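Local coordinates for Rbam17540 (Bacillus amyloliquefaciens, PDB 2YOY), which probably cleaves polysaccharides such as cellulose by oxidation at a copper centre, as a CBM33-type lytic polysaccharide monooxygenase, at residues G2-P7 / F169-D174; R55-N60 / K116-D121; A96-S101 / W160-T165; W103-T108 / H154-V159. All coordinates share one frame; numbering follows the deposited sequence.

Contact 1 (G2-P7 / F169-D174); sequences GYIKEP and FYNVID
Asn171 reaches from strand 167-177 to the backbone of strand 2-6, where its OD1 accepts a hydrogen bond from Ile4 N at 2.8 Å. The amide oxygen meets this N-H in its own carbonyl plane, with a C=O...N angle of 158°. Beside it, Ile4 and Ile173 cross at about a right angle, and their CD1 methyls touch at 4.0 Å; farther along, Pro7 CB rests on Ile173 CG2. The other end of the Asn171 amide is also held. ND2 points almost straight at Tyr170 O, 3.0 Å away, although it approaches from above that carbonyl's plane. It also donates to a water at 3.0 Å, and the water in turn donates to Gly2 O. With CG anti to the carbonyl carbon (chi1 -84°), the amide is carried across toward strand 2-6, whose axis lies 7.4 Å away. Replacing Asn171 by a leucine would probably leave Ile4 N without its acceptor and the bridging water without its donor.

Farther out, a classic beta bulge at Lys5 and Glu6 faces Thr91 of strand 86-94, and a cis peptide precedes Pro7. The contact, beginning at Gly2, the residue after the copper ligand His1, thus joins the three-stranded sheet to the mixed sheet of the beta sandwich. Its chemistry implies that a buried amide, bonded at both ends, supplies a directional polar link between the sheets amid apolar packing.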
# COMPACT_ATOMS: atom_id res chain seq x y z
N GLY A 2 4.73 -6.20 -7.71
CA GLY A 2 5.72 -5.75 -6.76
C GLY A 2 5.05 -5.21 -5.54
O GLY A 2 3.85 -5.10 -5.52
N TYR A 3 5.84 -4.94 -4.52
CA TYR A 3 5.36 -4.39 -3.26
C TYR A 3 6.37 -3.46 -2.62
O TYR A 3 7.58 -3.48 -2.91
CB TYR A 3 5.00 -5.51 -2.30
CG TYR A 3 6.11 -6.54 -2.06
CD1 TYR A 3 7.07 -6.33 -1.10
CD2 TYR A 3 6.14 -7.74 -2.77
CE1 TYR A 3 8.11 -7.25 -0.92
CE2 TYR A 3 7.15 -8.67 -2.56
CZ TYR A 3 8.09 -8.42 -1.62
OH TYR A 3 9.12 -9.34 -1.37
N ILE A 4 5.89 -2.67 -1.68
CA ILE A 4 6.79 -1.80 -0.90
C ILE A 4 7.43 -2.64 0.23
O ILE A 4 6.75 -3.20 1.05
CB ILE A 4 6.03 -0.56 -0.37
CG1 ILE A 4 5.48 0.27 -1.53
CG2 ILE A 4 6.93 0.26 0.54
CD1 ILE A 4 4.55 1.41 -1.12
N LYS A 5 8.76 -2.73 0.19
CA LYS A 5 9.54 -3.54 1.08
C LYS A 5 10.10 -2.76 2.27
O LYS A 5 10.22 -3.33 3.35
CB LYS A 5 10.70 -4.11 0.25
CG LYS A 5 11.80 -4.85 0.95
CD LYS A 5 12.83 -5.25 -0.10
CE LYS A 5 13.51 -4.04 -0.73
NZ LYS A 5 14.38 -4.43 -1.87
N GLU A 6 10.47 -1.49 2.07
CA GLU A 6 10.84 -0.56 3.16
C GLU A 6 10.20 0.82 2.94
O GLU A 6 10.44 1.41 1.90
CB GLU A 6 12.36 -0.39 3.24
CG GLU A 6 12.80 0.44 4.43
CD GLU A 6 14.26 0.85 4.36
OE1 GLU A 6 15.04 0.13 3.71
OE2 GLU A 6 14.61 1.90 4.94
N PRO A 7 9.34 1.30 3.87
CA PRO A 7 8.80 0.56 5.03
C PRO A 7 8.04 -0.71 4.59
O PRO A 7 7.79 -0.89 3.39
CB PRO A 7 7.82 1.56 5.69
CG PRO A 7 8.02 2.87 5.05
CD PRO A 7 8.66 2.60 3.69
N PHE A 169 -0.88 -0.94 -8.75
CA PHE A 169 -0.68 -1.73 -7.54
C PHE A 169 -0.81 -0.79 -6.35
O PHE A 169 -0.30 0.34 -6.40
CB PHE A 169 0.71 -2.42 -7.59
CG PHE A 169 0.79 -3.48 -8.66
CD1 PHE A 169 0.93 -3.11 -9.99
CD2 PHE A 169 0.59 -4.81 -8.36
CE1 PHE A 169 0.92 -4.06 -10.98
CE2 PHE A 169 0.62 -5.78 -9.34
CZ PHE A 169 0.77 -5.39 -10.64
N TYR A 170 -1.56 -1.26 -5.34
CA TYR A 170 -1.99 -0.48 -4.19
C TYR A 170 -1.41 -1.11 -2.95
O TYR A 170 -1.74 -2.22 -2.63
CB TYR A 170 -3.54 -0.43 -4.10
CG TYR A 170 -4.15 0.31 -5.25
CD1 TYR A 170 -4.37 -0.35 -6.48
CD2 TYR A 170 -4.45 1.65 -5.16
CE1 TYR A 170 -4.86 0.37 -7.57
CE2 TYR A 170 -4.97 2.35 -6.21
CZ TYR A 170 -5.18 1.71 -7.41
OH TYR A 170 -5.64 2.51 -8.45
N ASN A 171 -0.51 -0.41 -2.25
CA ASN A 171 0.06 -0.95 -1.03
C ASN A 171 -0.12 0.03 0.14
O ASN A 171 0.50 1.11 0.19
CB ASN A 171 1.56 -1.21 -1.17
CG ASN A 171 1.95 -2.56 -1.81
OD1 ASN A 171 3.13 -2.92 -1.74
ND2 ASN A 171 1.03 -3.25 -2.48
N VAL A 172 -0.95 -0.38 1.09
CA VAL A 172 -1.09 0.33 2.30
C VAL A 172 -0.02 -0.08 3.27
O VAL A 172 0.45 -1.22 3.28
CB VAL A 172 -2.53 0.20 2.96
CG1 VAL A 172 -3.53 0.81 2.04
CG2 VAL A 172 -2.87 -1.24 3.28
N ILE A 173 0.40 0.91 4.06
CA ILE A 173 1.44 0.78 5.07
C ILE A 173 0.90 1.32 6.41
O ILE A 173 0.51 2.48 6.55
CB ILE A 173 2.72 1.58 4.70
CG1 ILE A 173 3.22 1.25 3.31
CG2 ILE A 173 3.82 1.33 5.71
CD1 ILE A 173 4.09 2.33 2.76
N ASP A 174 0.91 0.46 7.44
CA ASP A 174 0.46 0.88 8.78
C ASP A 174 1.64 1.46 9.58
O ASP A 174 2.67 0.81 9.73
CB ASP A 174 -0.14 -0.31 9.51
CG ASP A 174 -1.31 -0.91 8.76
OD1 ASP A 174 -2.41 -0.30 8.83
OD2 ASP A 174 -1.15 -1.97 8.07
O HOH W 1 1.43 -5.62 -4.34

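Contact 2 (R55-N60 / K116-D121); sequences RIASAN and KPLSRD
Ile56 pushes its CD1 methyl against the backbone of 116-121, lying 3.8 Å from both Leu118 O and Arg120 N. The methyl is thus seated on the chain itself, where the segment passes from loop into a short 3-10 turn. CG1 stands beside the backbone N of Ile56, anti to the carbonyl carbon (chi1 -64°), which carries the tip of the side chain across to the other segment. Arg120 comes up to the same tip: the two side chains cross obliquely, and Arg120 NH1 approaches Ile56 CD1 to 4.1 Å. The arginine is bent at chi2 (144°), so its guanidinium swings back toward 55-60 instead of continuing outward. What grips that group is polar and lies beyond the two segments, with Pro47 O receiving NE, Ala49 O and Pro51 O receiving NH2, and Asp53 forming a salt bridge to NH1. Ile56 therefore packs on an arginine already held in place by others.

The second pairing is smaller and wholly apolar. Leu118 sends CD1 to Ala57 CB at 4.2 Å, next to the isoleucine. Each segment also has a local bond of its own: a type I turn runs from Ile56 to Ala59, closed by Ala59 N to Ile56 O, while Ser119 OG donates to the syn side of Asp121 OD1 at 2.7 Å.

Both loops lie against the mixed sheet. Ile56 packs on Leu157 and Leu118 on Ile155 in strand 154-162, while Ala57 and Leu118 meet Val172 of strand 167-177.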
# COMPACT_ATOMS: atom_id res chain seq x y z
N ARG A 55 -12.41 -1.17 -0.54
CA ARG A 55 -11.66 -2.17 -1.31
C ARG A 55 -10.28 -1.66 -1.75
O ARG A 55 -9.67 -2.22 -2.67
CB ARG A 55 -12.45 -2.63 -2.52
CG ARG A 55 -13.74 -3.33 -2.17
CD ARG A 55 -13.49 -4.78 -1.81
NE ARG A 55 -14.71 -5.45 -1.31
CZ ARG A 55 -14.88 -5.94 -0.08
NH1 ARG A 55 -13.90 -5.87 0.84
NH2 ARG A 55 -16.03 -6.53 0.27
N ILE A 56 -9.82 -0.59 -1.10
CA ILE A 56 -8.56 0.02 -1.47
C ILE A 56 -7.37 -0.84 -1.06
O ILE A 56 -6.44 -1.07 -1.86
CB ILE A 56 -8.43 1.46 -0.86
CG1 ILE A 56 -9.52 2.35 -1.45
CG2 ILE A 56 -7.06 2.06 -1.18
CD1 ILE A 56 -9.70 3.67 -0.74
N ALA A 57 -7.37 -1.28 0.19
CA ALA A 57 -6.26 -2.07 0.69
C ALA A 57 -6.08 -3.39 -0.06
O ALA A 57 -4.96 -3.83 -0.24
CB ALA A 57 -6.41 -2.28 2.18
N SER A 58 -7.14 -4.03 -0.53
CA SER A 58 -7.02 -5.29 -1.28
C SER A 58 -6.97 -5.06 -2.79
O SER A 58 -6.84 -6.01 -3.57
CB SER A 58 -8.18 -6.22 -0.97
OG SER A 58 -9.35 -5.79 -1.61
N ALA A 59 -7.07 -3.79 -3.22
CA ALA A 59 -7.23 -3.46 -4.62
C ALA A 59 -8.39 -4.26 -5.25
O ALA A 59 -8.29 -4.79 -6.36
CB ALA A 59 -5.90 -3.66 -5.38
N ASN A 60 -9.50 -4.31 -4.52
CA ASN A 60 -10.66 -5.11 -4.89
C ASN A 60 -10.30 -6.59 -5.21
O ASN A 60 -10.64 -7.13 -6.27
CB ASN A 60 -11.41 -4.43 -6.04
CG ASN A 60 -12.89 -4.75 -6.04
OD1 ASN A 60 -13.36 -5.49 -5.19
ND2 ASN A 60 -13.61 -4.26 -7.03
N LYS A 116 -13.07 2.18 10.61
CA LYS A 116 -13.98 2.15 9.50
C LYS A 116 -13.23 1.71 8.26
O LYS A 116 -12.02 1.88 8.18
CB LYS A 116 -14.61 3.53 9.24
CG LYS A 116 -15.30 4.14 10.45
CD LYS A 116 -16.52 3.33 10.88
CE LYS A 116 -17.39 4.12 11.84
NZ LYS A 116 -18.62 3.39 12.25
N PRO A 117 -13.96 1.18 7.27
CA PRO A 117 -13.27 0.83 6.03
C PRO A 117 -12.62 2.04 5.37
O PRO A 117 -13.12 3.14 5.45
CB PRO A 117 -14.39 0.24 5.14
CG PRO A 117 -15.50 -0.09 6.09
CD PRO A 117 -15.40 0.87 7.23
N LEU A 118 -11.47 1.82 4.72
CA LEU A 118 -10.73 2.91 4.11
C LEU A 118 -11.55 3.50 2.96
O LEU A 118 -12.07 2.78 2.11
CB LEU A 118 -9.37 2.41 3.58
CG LEU A 118 -8.40 1.92 4.61
CD1 LEU A 118 -7.09 1.44 3.93
CD2 LEU A 118 -8.07 2.98 5.62
N SER A 119 -11.60 4.83 2.93
CA SER A 119 -12.20 5.55 1.82
C SER A 119 -11.24 6.62 1.32
O SER A 119 -10.39 7.13 2.07
CB SER A 119 -13.55 6.14 2.27
OG SER A 119 -13.37 7.03 3.34
N ARG A 120 -11.40 7.02 0.06
CA ARG A 120 -10.62 8.12 -0.55
C ARG A 120 -10.56 9.38 0.22
O ARG A 120 -9.54 10.06 0.24
CB ARG A 120 -11.22 8.56 -1.88
CG ARG A 120 -10.90 7.63 -2.97
CD ARG A 120 -12.06 7.51 -3.94
NE ARG A 120 -11.59 6.71 -5.03
CZ ARG A 120 -11.54 5.39 -5.03
NH1 ARG A 120 -11.95 4.67 -3.97
NH2 ARG A 120 -11.05 4.78 -6.09
N ASP A 121 -11.70 9.76 0.78
CA ASP A 121 -11.81 11.02 1.44
C ASP A 121 -11.14 11.06 2.80
O ASP A 121 -11.03 12.14 3.39
CB ASP A 121 -13.27 11.48 1.50
CG ASP A 121 -14.13 10.63 2.38
OD1 ASP A 121 -13.64 9.66 3.02
OD2 ASP A 121 -15.33 10.94 2.42

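Contact 3 (A96-S101 / W160-T165); sequences APHATS and WDVADT. With CU1 (copper (I) ion), chain C; EDO (1,2-ethanediol), chain E; EDO (1,2-ethanediol), chain D.
Thr100 and Trp160 meet through one hydroxyl with two bonds. Trp160 NE1 donates in its ring plane to Thr100 OG1 at 2.9 Å, and OG1 in turn donates to His98 O at 2.8 Å. Trp160 CG, anti to the backbone N (chi1 167°), lays the indole along the loop with its NE1 edge at Thr100. Indole, hydroxyl and histidine carbonyl therefore form a chain of hydrogen bonds that ties the copper-bearing loop to the strand. Backbone bonds continue the seam: Ala163 N donates to Ala99 O at 2.8 Å, and Ser101 N to Asp161 O at 3.2 Å, on either side of the non-hydrogen-bonded pair Thr100 and Val162.

The His98 ring, its NE2 bound to copper(I) at 2.0 Å, lies near-parallel to the six-membered ring of Trp160, but the two are slid so far apart that they barely overlap. Its CB rests on Val162 CG1 at 3.8 Å. Asp164 OD2 accepts from O1 of an ethanediol, probably a crystallisation additive, whose C2 lies by His98 ND1. A leucine in place of Trp160 would probably leave Thr100 OG1 without its donor and open a gap beside His98.

His1 completes the copper site, as in the histidine brace of these enzymes. Trp160 stacks on Trp103 and Phe169. Their strands, 100-108, 154-162 and 167-177, are neighbours in the mixed sheet, with the copper site beyond their ends.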
# COMPACT_ATOMS: atom_id res chain seq x y z
N ALA A 96 8.03 -8.33 -11.19
CA ALA A 96 7.92 -8.05 -12.61
C ALA A 96 7.83 -6.54 -12.78
O ALA A 96 6.73 -5.96 -12.61
CB ALA A 96 6.71 -8.75 -13.22
N PRO A 97 8.98 -5.89 -13.05
CA PRO A 97 9.06 -4.39 -13.06
C PRO A 97 8.56 -3.74 -14.35
O PRO A 97 9.35 -3.28 -15.17
CB PRO A 97 10.56 -4.14 -12.91
CG PRO A 97 11.18 -5.32 -13.58
CD PRO A 97 10.30 -6.50 -13.28
N HIS A 98 7.25 -3.63 -14.48
CA HIS A 98 6.62 -3.17 -15.70
C HIS A 98 6.94 -1.72 -16.00
O HIS A 98 7.31 -0.95 -15.11
CB HIS A 98 5.10 -3.24 -15.59
CG HIS A 98 4.58 -4.58 -15.20
ND1 HIS A 98 4.76 -5.70 -15.98
CD2 HIS A 98 3.89 -4.99 -14.11
CE1 HIS A 98 4.20 -6.74 -15.40
NE2 HIS A 98 3.64 -6.33 -14.26
N ALA A 99 6.76 -1.35 -17.27
CA ALA A 99 6.82 0.02 -17.72
C ALA A 99 5.91 0.86 -16.86
O ALA A 99 4.77 0.47 -16.62
CB ALA A 99 6.38 0.13 -19.17
N THR A 100 6.40 2.01 -16.41
CA THR A 100 5.73 2.79 -15.35
C THR A 100 5.46 4.21 -15.76
O THR A 100 6.33 4.89 -16.30
CB THR A 100 6.61 2.75 -14.08
OG1 THR A 100 6.77 1.39 -13.66
CG2 THR A 100 6.02 3.62 -12.94
N SER A 101 4.24 4.69 -15.47
CA SER A 101 3.87 6.08 -15.72
C SER A 101 4.09 6.97 -14.50
O SER A 101 4.56 8.09 -14.63
CB SER A 101 2.44 6.19 -16.23
OG SER A 101 1.56 5.58 -15.33
N TRP A 160 1.33 2.42 -7.55
CA TRP A 160 2.21 2.27 -8.66
C TRP A 160 1.33 2.08 -9.91
O TRP A 160 0.63 1.08 -10.02
CB TRP A 160 3.11 1.07 -8.41
CG TRP A 160 3.90 0.58 -9.62
CD1 TRP A 160 4.38 1.35 -10.63
CD2 TRP A 160 4.24 -0.78 -9.94
NE1 TRP A 160 5.02 0.56 -11.54
CE2 TRP A 160 4.95 -0.75 -11.15
CE3 TRP A 160 4.03 -2.01 -9.30
CZ2 TRP A 160 5.44 -1.91 -11.76
CZ3 TRP A 160 4.51 -3.17 -9.90
CH2 TRP A 160 5.23 -3.10 -11.13
N ASP A 161 1.36 3.06 -10.81
CA ASP A 161 0.61 2.98 -12.08
C ASP A 161 1.46 2.37 -13.19
O ASP A 161 2.55 2.88 -13.47
CB ASP A 161 0.20 4.38 -12.55
CG ASP A 161 -0.96 4.96 -11.77
OD1 ASP A 161 -1.37 4.40 -10.70
OD2 ASP A 161 -1.43 6.06 -12.20
N VAL A 162 0.93 1.35 -13.85
CA VAL A 162 1.60 0.70 -15.00
C VAL A 162 1.27 1.50 -16.27
O VAL A 162 0.11 1.90 -16.51
CB VAL A 162 1.16 -0.78 -15.13
CG1 VAL A 162 1.80 -1.44 -16.35
CG2 VAL A 162 1.50 -1.55 -13.87
N ALA A 163 2.31 1.80 -17.03
CA ALA A 163 2.19 2.71 -18.19
C ALA A 163 1.31 2.13 -19.32
O ALA A 163 0.54 2.85 -19.99
CB ALA A 163 3.56 2.95 -18.74
N ASP A 164 1.44 0.83 -19.54
CA ASP A 164 0.92 0.21 -20.79
C ASP A 164 -0.24 -0.73 -20.56
O ASP A 164 -0.59 -1.52 -21.43
CB ASP A 164 2.07 -0.50 -21.57
CG ASP A 164 2.65 -1.67 -20.83
OD1 ASP A 164 2.63 -1.71 -19.58
OD2 ASP A 164 3.15 -2.61 -21.51
N THR A 165 -0.86 -0.65 -19.39
CA THR A 165 -2.09 -1.38 -19.10
C THR A 165 -3.03 -0.46 -18.32
O THR A 165 -2.68 0.69 -18.02
CB THR A 165 -1.82 -2.63 -18.24
OG1 THR A 165 -1.43 -2.24 -16.92
CG2 THR A 165 -0.74 -3.53 -18.84
CU CU1 C . 2.95 -7.40 -12.77
C1 EDO E . 2.16 -5.59 -19.64
O1 EDO E . 2.89 -5.16 -20.79
C2 EDO E . 2.59 -4.77 -18.42
O2 EDO E . 3.63 -3.82 -18.72
C1 EDO D . 0.49 -5.48 -14.91
O1 EDO D . -0.56 -4.71 -15.52
C2 EDO D . 0.38 -6.98 -15.17
O2 EDO D . -0.89 -7.51 -14.78

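Contact 4 (W103-T108 / H154-V159); sequences WHYYIT and HIILGV
Tyr106 and Leu157 form a hydrogen-bonded pair in an antiparallel strand pairing within the mixed sheet of the E-set, immunoglobulin-like beta sandwich. Two such pairs, His104 with Val159 and Tyr106 with Leu157, are each closed by two backbone bonds. On the face carrying these four residues, bumps and hollows mesh closely. Val159 sets its CB over one face of the His104 imidazole, 3.7 Å from the ring centroid, while its CG1 leans over the NE2 rim. The histidine can offer this face because its CG sits between the backbone N and the carbonyl carbon (chi1 43°). Tyr106 lies alongside Leu157, with CD1 4.1 Å from Leu157 CD2, and its CE1 meets Val159 CG2. The valine thus underlies the histidine and touches the rim of the tyrosine, while the hydroxyl of Tyr106 and His104 ND1, 2.7 Å apart, join the two rings directly by a hydrogen bond in the imidazole plane.

The face of Tyr105, Ile107 and Ile156 is shaped differently. Opposite Tyr105 stands Gly158, and the ring settles against the bare backbone there, with CD2 3.8 Å from Gly158 CA. Ile156 CG1 packs on Ile107 CG1, and this side meets strands 86-94 and 141-146 of the other sheet.

At the end of the pairing Thr108 changes the pattern, since its hydroxyl stands in for a backbone carbonyl: OG1 accepts Ile155 N at 3.0 Å and shares a hydrogen bond with His154 ND1 at 2.8 Å.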
# COMPACT_ATOMS: atom_id res chain seq x y z
N TRP A 103 4.31 6.91 -9.75
CA TRP A 103 3.91 6.48 -8.45
C TRP A 103 3.36 7.68 -7.68
O TRP A 103 3.68 8.84 -7.95
CB TRP A 103 5.05 5.90 -7.64
CG TRP A 103 5.79 4.72 -8.19
CD1 TRP A 103 5.68 3.41 -7.78
CD2 TRP A 103 6.89 4.75 -9.13
NE1 TRP A 103 6.61 2.63 -8.42
CE2 TRP A 103 7.36 3.42 -9.26
CE3 TRP A 103 7.52 5.76 -9.85
CZ2 TRP A 103 8.46 3.07 -10.09
CZ3 TRP A 103 8.60 5.41 -10.71
CH2 TRP A 103 9.03 4.08 -10.82
N HIS A 104 2.43 7.38 -6.79
CA HIS A 104 1.75 8.43 -6.00
C HIS A 104 1.43 7.93 -4.60
O HIS A 104 1.06 6.76 -4.40
CB HIS A 104 0.55 9.06 -6.75
CG HIS A 104 -0.33 8.08 -7.48
ND1 HIS A 104 -1.70 8.13 -7.38
CD2 HIS A 104 -0.06 7.08 -8.36
CE1 HIS A 104 -2.24 7.17 -8.11
NE2 HIS A 104 -1.26 6.54 -8.74
N TYR A 105 1.65 8.81 -3.62
CA TYR A 105 1.61 8.48 -2.20
C TYR A 105 0.64 9.40 -1.47
O TYR A 105 0.61 10.60 -1.73
CB TYR A 105 3.01 8.64 -1.58
CG TYR A 105 4.05 7.61 -2.08
CD1 TYR A 105 4.77 7.83 -3.21
CD2 TYR A 105 4.26 6.42 -1.40
CE1 TYR A 105 5.68 6.93 -3.67
CE2 TYR A 105 5.18 5.45 -1.87
CZ TYR A 105 5.86 5.73 -3.03
OH TYR A 105 6.81 4.88 -3.51
N TYR A 106 -0.12 8.80 -0.56
CA TYR A 106 -1.15 9.44 0.19
C TYR A 106 -0.95 9.06 1.67
O TYR A 106 -0.42 8.00 1.98
CB TYR A 106 -2.51 8.94 -0.25
CG TYR A 106 -2.79 9.09 -1.74
CD1 TYR A 106 -2.21 8.23 -2.68
CD2 TYR A 106 -3.52 10.16 -2.22
CE1 TYR A 106 -2.39 8.43 -4.04
CE2 TYR A 106 -3.74 10.31 -3.57
CZ TYR A 106 -3.17 9.46 -4.47
OH TYR A 106 -3.35 9.63 -5.81
N ILE A 107 -1.46 9.89 2.56
CA ILE A 107 -1.49 9.56 3.99
C ILE A 107 -2.90 9.86 4.49
O ILE A 107 -3.58 10.71 3.94
CB ILE A 107 -0.45 10.34 4.82
CG1 ILE A 107 -0.27 9.66 6.19
CG2 ILE A 107 -0.89 11.79 4.99
CD1 ILE A 107 0.96 10.12 6.91
N THR A 108 -3.28 9.15 5.52
CA THR A 108 -4.54 9.40 6.20
C THR A 108 -4.53 10.79 6.82
O THR A 108 -3.52 11.27 7.29
CB THR A 108 -4.79 8.39 7.33
OG1 THR A 108 -3.57 8.15 8.01
CG2 THR A 108 -5.33 7.09 6.73
N HIS A 154 -1.40 6.01 11.58
CA HIS A 154 -1.72 6.51 10.23
C HIS A 154 -1.48 5.42 9.23
O HIS A 154 -0.78 4.48 9.56
CB HIS A 154 -1.00 7.81 9.90
CG HIS A 154 -1.55 8.95 10.67
ND1 HIS A 154 -2.74 9.57 10.33
CD2 HIS A 154 -1.19 9.47 11.88
CE1 HIS A 154 -3.06 10.44 11.26
NE2 HIS A 154 -2.15 10.39 12.22
N ILE A 155 -2.05 5.56 8.03
CA ILE A 155 -1.79 4.65 6.90
C ILE A 155 -1.25 5.47 5.74
O ILE A 155 -1.79 6.51 5.39
CB ILE A 155 -3.05 3.86 6.53
CG1 ILE A 155 -3.42 2.89 7.66
CG2 ILE A 155 -2.88 3.13 5.21
CD1 ILE A 155 -4.76 2.20 7.48
N ILE A 156 -0.05 5.09 5.30
CA ILE A 156 0.46 5.54 4.03
C ILE A 156 0.02 4.58 2.97
O ILE A 156 0.30 3.38 3.03
CB ILE A 156 1.98 5.72 4.10
CG1 ILE A 156 2.27 6.82 5.16
CG2 ILE A 156 2.63 6.04 2.72
CD1 ILE A 156 3.74 6.91 5.54
N LEU A 157 -0.65 5.12 1.95
CA LEU A 157 -0.90 4.40 0.70
C LEU A 157 0.10 4.76 -0.41
O LEU A 157 0.18 5.94 -0.86
CB LEU A 157 -2.28 4.74 0.21
CG LEU A 157 -2.76 4.18 -1.11
CD1 LEU A 157 -2.84 2.67 -1.08
CD2 LEU A 157 -4.13 4.78 -1.49
N GLY A 158 0.85 3.76 -0.88
CA GLY A 158 1.53 3.89 -2.14
C GLY A 158 0.89 3.25 -3.33
O GLY A 158 0.46 2.10 -3.25
N VAL A 159 0.83 4.00 -4.43
CA VAL A 159 0.22 3.52 -5.65
C VAL A 159 1.24 3.54 -6.82
O VAL A 159 1.89 4.54 -7.07
CB VAL A 159 -1.03 4.34 -5.99
CG1 VAL A 159 -1.76 3.70 -7.18
CG2 VAL A 159 -2.01 4.44 -4.80

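Contact 4 is the strand pair that the other three touch. Contact 3 lies on the same strands, 100-108 and 154-162, its centre 18 Å away at the copper end; Asp161 OD1 and His104 NE2, 2.9 Å apart, link the two. Strand 167-177 of contact 1, the other neighbour of 154-162, links to the three-stranded sheet; contacts 1 and 4 have centres 9 Å apart. Contact 2 covers the outer face, its centre 12 Å from that of contact 4 and 21 Å from that of contact 3. Along the chain, 2-7 and 169-174 enclose the rest, while contact 2 alternates with contacts 3 and 4. Chain start and end thus converge in the sandwich core.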